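Local coordinates for CheC domain protein (Shewanella loihica PV-4, PDB 3IIC), which is probably a chemotaxis phosphatase of the CheX type, which would remove the phosphoryl group from a phosphorylated response regulator such as CheY, at residues A22-K27 against M71-G76; T65-I70 against D88-L93. All blocks are in the same frame, centred on the assembly; numbering follows the deposited sequence.

Contact 1 (A22-K27 against M71-G76); sequences ANMELK and MNKMLG
Lys73 NZ has two partners, a salt bridge to Glu69 OE2 one turn earlier on helix 64-75 and a weak hydrogen bond to Tyr144 OH, while the methylene chain behind it supplies the contact with A22-K27. That chain is almost straight (chi2 -163°, chi3 -174°) and runs past the backbone of Ala22, turning only at its last torsion (chi4 -49°) to bring the ammonium group round to Glu69. Along the way Lys73 CD comes within 3.6 Å of Ala22 O, and Lys73 CB lies 4.1 Å from Ala22 CB. Farther out, Met24, a selenomethionine in this crystal, bends at both chi2 and chi3 and carries its methyl to the lysine: Met24 CE is 3.8 Å from Lys73 CE, and the two side chains cross at about a right angle. Met74, which follows Lys73 and is also a selenomethionine, makes its contact near the backbone, with Met74 CG 3.8 Å from Ala22 CB. The backbones themselves approach at this point, Ala22 CA and Met74 CA being 5.4 Å apart, a spacing that the small methyl of Ala22 permits. Just beyond, Asn23 takes positive phi and turns the chain from helix 4-22 toward strand 27-28. Buried Ala22 and Met24 thus meet the exposed flank of Lys73 and Met74. The join is mostly methyl and methylene packing, with the carbonyl oxygen of Ala22 against the lysine chain; no polar bond joins the two segments, and the lysine's charge is probably balanced by Glu69 of its own helix.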
loop_
_atom_site.group_PDB
_atom_site.type_symbol
_atom_site.label_atom_id
_atom_site.label_comp_id
_atom_site.label_asym_id
_atom_site.label_seq_id
_atom_site.Cartn_x
_atom_site.Cartn_y
_atom_site.Cartn_z
ATOM N N ALA A 22 19.179 12.369 -6.760
ATOM C CA ALA A 22 19.060 13.827 -6.905
ATOM C C ALA A 22 19.970 14.681 -6.037
ATOM O O ALA A 22 19.742 15.904 -5.949
ATOM C CB ALA A 22 17.613 14.209 -6.613
ATOM N N ASN A 23 20.988 14.068 -5.415
ATOM C CA ASN A 23 21.898 14.747 -4.498
ATOM C C ASN A 23 21.146 15.506 -3.385
ATOM O O ASN A 23 21.525 16.593 -2.979
ATOM C CB ASN A 23 22.822 15.671 -5.311
ATOM C CG ASN A 23 24.064 16.072 -4.564
ATOM O OD1 ASN A 23 24.436 15.474 -3.551
ATOM N ND2 ASN A 23 24.720 17.104 -5.062
HETATM N N MSE A 24 20.082 14.891 -2.897
HETATM C CA MSE A 24 19.143 15.487 -1.937
HETATM C C MSE A 24 19.476 14.897 -0.564
HETATM O O MSE A 24 19.448 13.672 -0.388
HETATM C CB MSE A 24 17.711 15.126 -2.403
HETATM C CG MSE A 24 16.509 15.553 -1.538
HETATM SE SE MSE A 24 16.116 17.446 -1.634
HETATM C CE MSE A 24 15.412 17.494 -3.444
ATOM N N GLU A 25 19.843 15.759 0.379
ATOM C CA GLU A 25 20.096 15.382 1.769
ATOM C C GLU A 25 18.921 15.906 2.607
ATOM O O GLU A 25 18.625 17.083 2.585
ATOM C CB GLU A 25 21.431 15.949 2.255
ATOM C CG GLU A 25 22.616 15.219 1.580
ATOM C CD GLU A 25 23.986 15.790 1.884
ATOM O OE1 GLU A 25 24.170 16.533 2.896
ATOM O OE2 GLU A 25 24.894 15.465 1.085
ATOM N N LEU A 26 18.218 15.003 3.272
ATOM C CA LEU A 26 17.123 15.331 4.174
ATOM C C LEU A 26 17.634 15.142 5.607
ATOM O O LEU A 26 18.521 14.315 5.848
ATOM C CB LEU A 26 15.920 14.431 3.902
ATOM C CG LEU A 26 15.347 14.442 2.480
ATOM C CD1 LEU A 26 14.184 13.453 2.373
ATOM C CD2 LEU A 26 14.914 15.854 2.069
ATOM N N LYS A 27 17.079 15.915 6.544
ATOM C CA LYS A 27 17.459 15.856 7.959
ATOM C C LYS A 27 16.462 14.952 8.733
ATOM O O LYS A 27 15.265 15.218 8.697
ATOM C CB LYS A 27 17.502 17.279 8.549
ATOM C CG LYS A 27 17.812 17.377 10.058
ATOM C CD LYS A 27 18.069 18.824 10.498
ATOM C CE LYS A 27 18.312 18.935 12.013
HETATM N N MSE A 71 12.334 15.763 -8.537
HETATM C CA MSE A 71 12.161 15.711 -10.017
HETATM C C MSE A 71 12.936 16.841 -10.731
HETATM O O MSE A 71 13.620 16.604 -11.726
HETATM C CB MSE A 71 10.684 15.833 -10.409
HETATM C CG MSE A 71 9.750 14.700 -9.949
HETATM SE SE MSE A 71 9.863 13.180 -11.042
HETATM C CE MSE A 71 9.465 14.014 -12.802
ATOM N N ASN A 72 12.837 18.053 -10.184
ATOM C CA ASN A 72 13.510 19.241 -10.720
ATOM C C ASN A 72 15.050 19.131 -10.713
ATOM O O ASN A 72 15.692 19.542 -11.671
ATOM C CB ASN A 72 13.038 20.490 -9.939
ATOM C CG ASN A 72 13.550 21.796 -10.518
ATOM O OD1 ASN A 72 13.580 21.986 -11.726
ATOM N ND2 ASN A 72 13.925 22.713 -9.642
ATOM N N LYS A 73 15.610 18.574 -9.636
ATOM C CA LYS A 73 17.062 18.354 -9.505
ATOM C C LYS A 73 17.622 17.311 -10.485
ATOM O O LYS A 73 18.754 17.431 -10.920
ATOM C CB LYS A 73 17.454 18.019 -8.051
ATOM C CG LYS A 73 17.312 19.214 -7.103
ATOM C CD LYS A 73 18.065 19.042 -5.789
ATOM C CE LYS A 73 17.759 20.205 -4.813
ATOM N NZ LYS A 73 17.885 21.601 -5.383
HETATM N N MSE A 74 16.806 16.315 -10.830
HETATM C CA MSE A 74 17.171 15.260 -11.785
HETATM C C MSE A 74 17.003 15.695 -13.248
HETATM O O MSE A 74 17.882 15.440 -14.070
HETATM C CB MSE A 74 16.319 14.005 -11.533
HETATM C CG MSE A 74 16.527 13.406 -10.167
HETATM SE SE MSE A 74 15.501 11.870 -9.895
HETATM C CE MSE A 74 16.485 10.622 -10.988
ATOM N N LEU A 75 15.886 16.365 -13.556
ATOM C CA LEU A 75 15.509 16.723 -14.944
ATOM C C LEU A 75 15.728 18.165 -15.377
ATOM O O LEU A 75 15.693 18.450 -16.569
ATOM C CB LEU A 75 14.029 16.343 -15.175
ATOM C CG LEU A 75 13.647 14.865 -14.967
ATOM C CD1 LEU A 75 12.117 14.705 -15.010
ATOM C CD2 LEU A 75 14.340 13.926 -15.969
ATOM N N GLY A 76 15.974 19.070 -14.432
ATOM C CA GLY A 76 16.112 20.498 -14.749
ATOM C C GLY A 76 14.806 21.292 -14.767
ATOM O O GLY A 76 14.860 22.488 -14.966
#

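Contact 2 (T65-I70 against D88-L93); sequences TLILEI and DLVGEL
Ile67 projects from helix 65-70 toward helix 88-93 and sets its terminal methyl against two neighbouring side chains of that helix. Its CG1 branch stands anti to the backbone N (chi1 -163°), which directs the ethyl arm toward helix 88-93: Ile67 CD1 is 3.9 Å from both Leu89 CD1 and Val90 CG2, and Ile67 CG1 is 3.9 Å from Val90 CG2. The two approaches differ in direction. Leu89 and Ile67 run alongside each other, pointing in opposite directions, whereas Val90 meets the isoleucine at about a right angle. Ile70, one turn on, adds a looser touch, with Ile70 CG2 4.5 Å from Leu89 CD1. The helix segments themselves are nearly perpendicular, at 88°, and their axes come no closer than 11.6 Å, so branched side chains span the distance. Glu92, exposed on helix 88-93, opens a Glu-x-x-Asn sequence of the kind that marks CheX and CheC phosphatases. Asp88 forms a salt bridge with Lys130 of the second subunit. Beneath the crossing lies the antiparallel sheet: Ile67 and Val90 both rest on Val43 of strand 43-51, Ile67 and Ile70 reach Phe62 of strand 54-62, and helix 4-22 borders Ile70 through Leu18 and Ala22.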
loop_
_atom_site.group_PDB
_atom_site.type_symbol
_atom_site.label_atom_id
_atom_site.label_comp_id
_atom_site.label_asym_id
_atom_site.label_seq_id
_atom_site.Cartn_x
_atom_site.Cartn_y
_atom_site.Cartn_z
ATOM N N THR A 65 5.668 19.464 -2.730
ATOM C CA THR A 65 6.803 20.368 -3.026
ATOM C C THR A 65 8.159 19.648 -2.997
ATOM O O THR A 65 9.026 19.946 -3.802
ATOM C CB THR A 65 6.857 21.602 -2.086
ATOM O OG1 THR A 65 6.850 21.140 -0.735
ATOM C CG2 THR A 65 5.670 22.554 -2.307
ATOM N N LEU A 66 8.311 18.678 -2.096
ATOM C CA LEU A 66 9.551 17.915 -1.973
ATOM C C LEU A 66 9.783 16.987 -3.165
ATOM O O LEU A 66 10.870 16.994 -3.722
ATOM C CB LEU A 66 9.588 17.111 -0.655
ATOM C CG LEU A 66 10.808 16.181 -0.461
ATOM C CD1 LEU A 66 12.165 16.908 -0.685
ATOM C CD2 LEU A 66 10.750 15.456 0.890
ATOM N N ILE A 67 8.781 16.186 -3.532
ATOM C CA ILE A 67 8.926 15.237 -4.639
ATOM C C ILE A 67 9.072 15.939 -5.975
ATOM O O ILE A 67 9.818 15.454 -6.823
ATOM C CB ILE A 67 7.799 14.147 -4.679
ATOM C CG1 ILE A 67 8.212 12.974 -5.570
ATOM C CG2 ILE A 67 6.418 14.756 -5.060
ATOM C CD1 ILE A 67 9.505 12.251 -5.111
ATOM N N LEU A 68 8.383 17.075 -6.159
ATOM C CA LEU A 68 8.546 17.877 -7.389
ATOM C C LEU A 68 9.947 18.531 -7.465
ATOM O O LEU A 68 10.475 18.676 -8.549
ATOM C CB LEU A 68 7.375 18.883 -7.596
ATOM C CG LEU A 68 5.955 18.260 -7.701
ATOM C CD1 LEU A 68 4.854 19.310 -8.058
ATOM C CD2 LEU A 68 5.931 17.124 -8.720
ATOM N N GLU A 69 10.547 18.905 -6.331
ATOM C CA GLU A 69 11.930 19.421 -6.327
ATOM C C GLU A 69 12.940 18.304 -6.645
ATOM O O GLU A 69 13.926 18.539 -7.378
ATOM C CB GLU A 69 12.296 20.085 -4.998
ATOM C CG GLU A 69 13.734 20.692 -4.997
ATOM C CD GLU A 69 13.964 21.789 -6.038
ATOM O OE1 GLU A 69 12.981 22.387 -6.521
ATOM O OE2 GLU A 69 15.143 22.049 -6.365
ATOM N N ILE A 70 12.716 17.110 -6.073
ATOM C CA ILE A 70 13.528 15.939 -6.391
ATOM C C ILE A 70 13.528 15.766 -7.930
ATOM O O ILE A 70 14.596 15.679 -8.531
ATOM C CB ILE A 70 13.063 14.631 -5.649
ATOM C CG1 ILE A 70 13.397 14.706 -4.153
ATOM C CG2 ILE A 70 13.795 13.411 -6.243
ATOM C CD1 ILE A 70 12.804 13.571 -3.255
ATOM N N ASP A 88 5.814 6.960 -11.126
ATOM C CA ASP A 88 6.864 5.981 -11.528
ATOM C C ASP A 88 8.161 6.118 -10.688
ATOM O O ASP A 88 8.779 5.121 -10.345
ATOM C CB ASP A 88 7.266 6.108 -12.998
ATOM C CG ASP A 88 6.228 5.601 -13.960
ATOM O OD1 ASP A 88 5.246 4.918 -13.591
ATOM O OD2 ASP A 88 6.461 5.871 -15.136
ATOM N N LEU A 89 8.545 7.363 -10.381
ATOM C CA LEU A 89 9.769 7.654 -9.609
ATOM C C LEU A 89 9.668 7.196 -8.142
ATOM O O LEU A 89 10.626 6.636 -7.575
ATOM C CB LEU A 89 10.072 9.159 -9.699
ATOM C CG LEU A 89 11.377 9.750 -9.164
ATOM C CD1 LEU A 89 11.339 9.963 -7.701
ATOM C CD2 LEU A 89 12.567 8.920 -9.615
ATOM N N VAL A 90 8.497 7.458 -7.545
ATOM C CA VAL A 90 8.202 7.066 -6.179
ATOM C C VAL A 90 8.247 5.533 -6.054
ATOM O O VAL A 90 8.826 5.043 -5.093
ATOM C CB VAL A 90 6.870 7.725 -5.670
ATOM C CG1 VAL A 90 6.433 7.157 -4.315
ATOM C CG2 VAL A 90 7.043 9.268 -5.597
ATOM N N GLY A 91 7.695 4.797 -7.043
ATOM C CA GLY A 91 7.735 3.308 -7.066
ATOM C C GLY A 91 9.150 2.779 -7.136
ATOM O O GLY A 91 9.523 1.852 -6.408
ATOM N N GLU A 92 9.952 3.376 -8.020
ATOM C CA GLU A 92 11.381 3.045 -8.151
ATOM C C GLU A 92 12.147 3.351 -6.851
ATOM O O GLU A 92 12.883 2.516 -6.369
ATOM C CB GLU A 92 11.995 3.819 -9.307
ATOM C CG GLU A 92 13.506 3.584 -9.492
ATOM C CD GLU A 92 14.079 4.381 -10.641
ATOM O OE1 GLU A 92 13.272 4.775 -11.525
ATOM O OE2 GLU A 92 15.316 4.617 -10.671
ATOM N N LEU A 93 11.969 4.546 -6.300
ATOM C CA LEU A 93 12.618 4.923 -5.026
ATOM C C LEU A 93 12.256 3.910 -3.928
ATOM O O LEU A 93 13.153 3.413 -3.211
ATOM C CB LEU A 93 12.293 6.383 -4.654
ATOM C CG LEU A 93 12.609 6.969 -3.260
ATOM C CD1 LEU A 93 12.945 8.472 -3.300
ATOM C CD2 LEU A 93 11.463 6.708 -2.290
#

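Helix 64-75 takes part in both contacts, whose centres lie 9 Å apart. Contact 2 belongs to the core: all four of its touching residues are buried and branched aliphatics do the work. Contact 1 lies farther out, its centre about 16 Å from the centre of the chain, against about 11 Å for contact 2, and joins two buried residues to two exposed ones, using the long chains of a lysine and selenomethionines against an alanine. It nevertheless buries more surface between its segments, 194 Å² against 147 Å². The two are directly continuous, since Met24 CE packs 3.5 Å from Ile70 CG1. Their chemistry differs: contact 2 is wholly aliphatic, whereas contact 1 includes a side chain with a charged end.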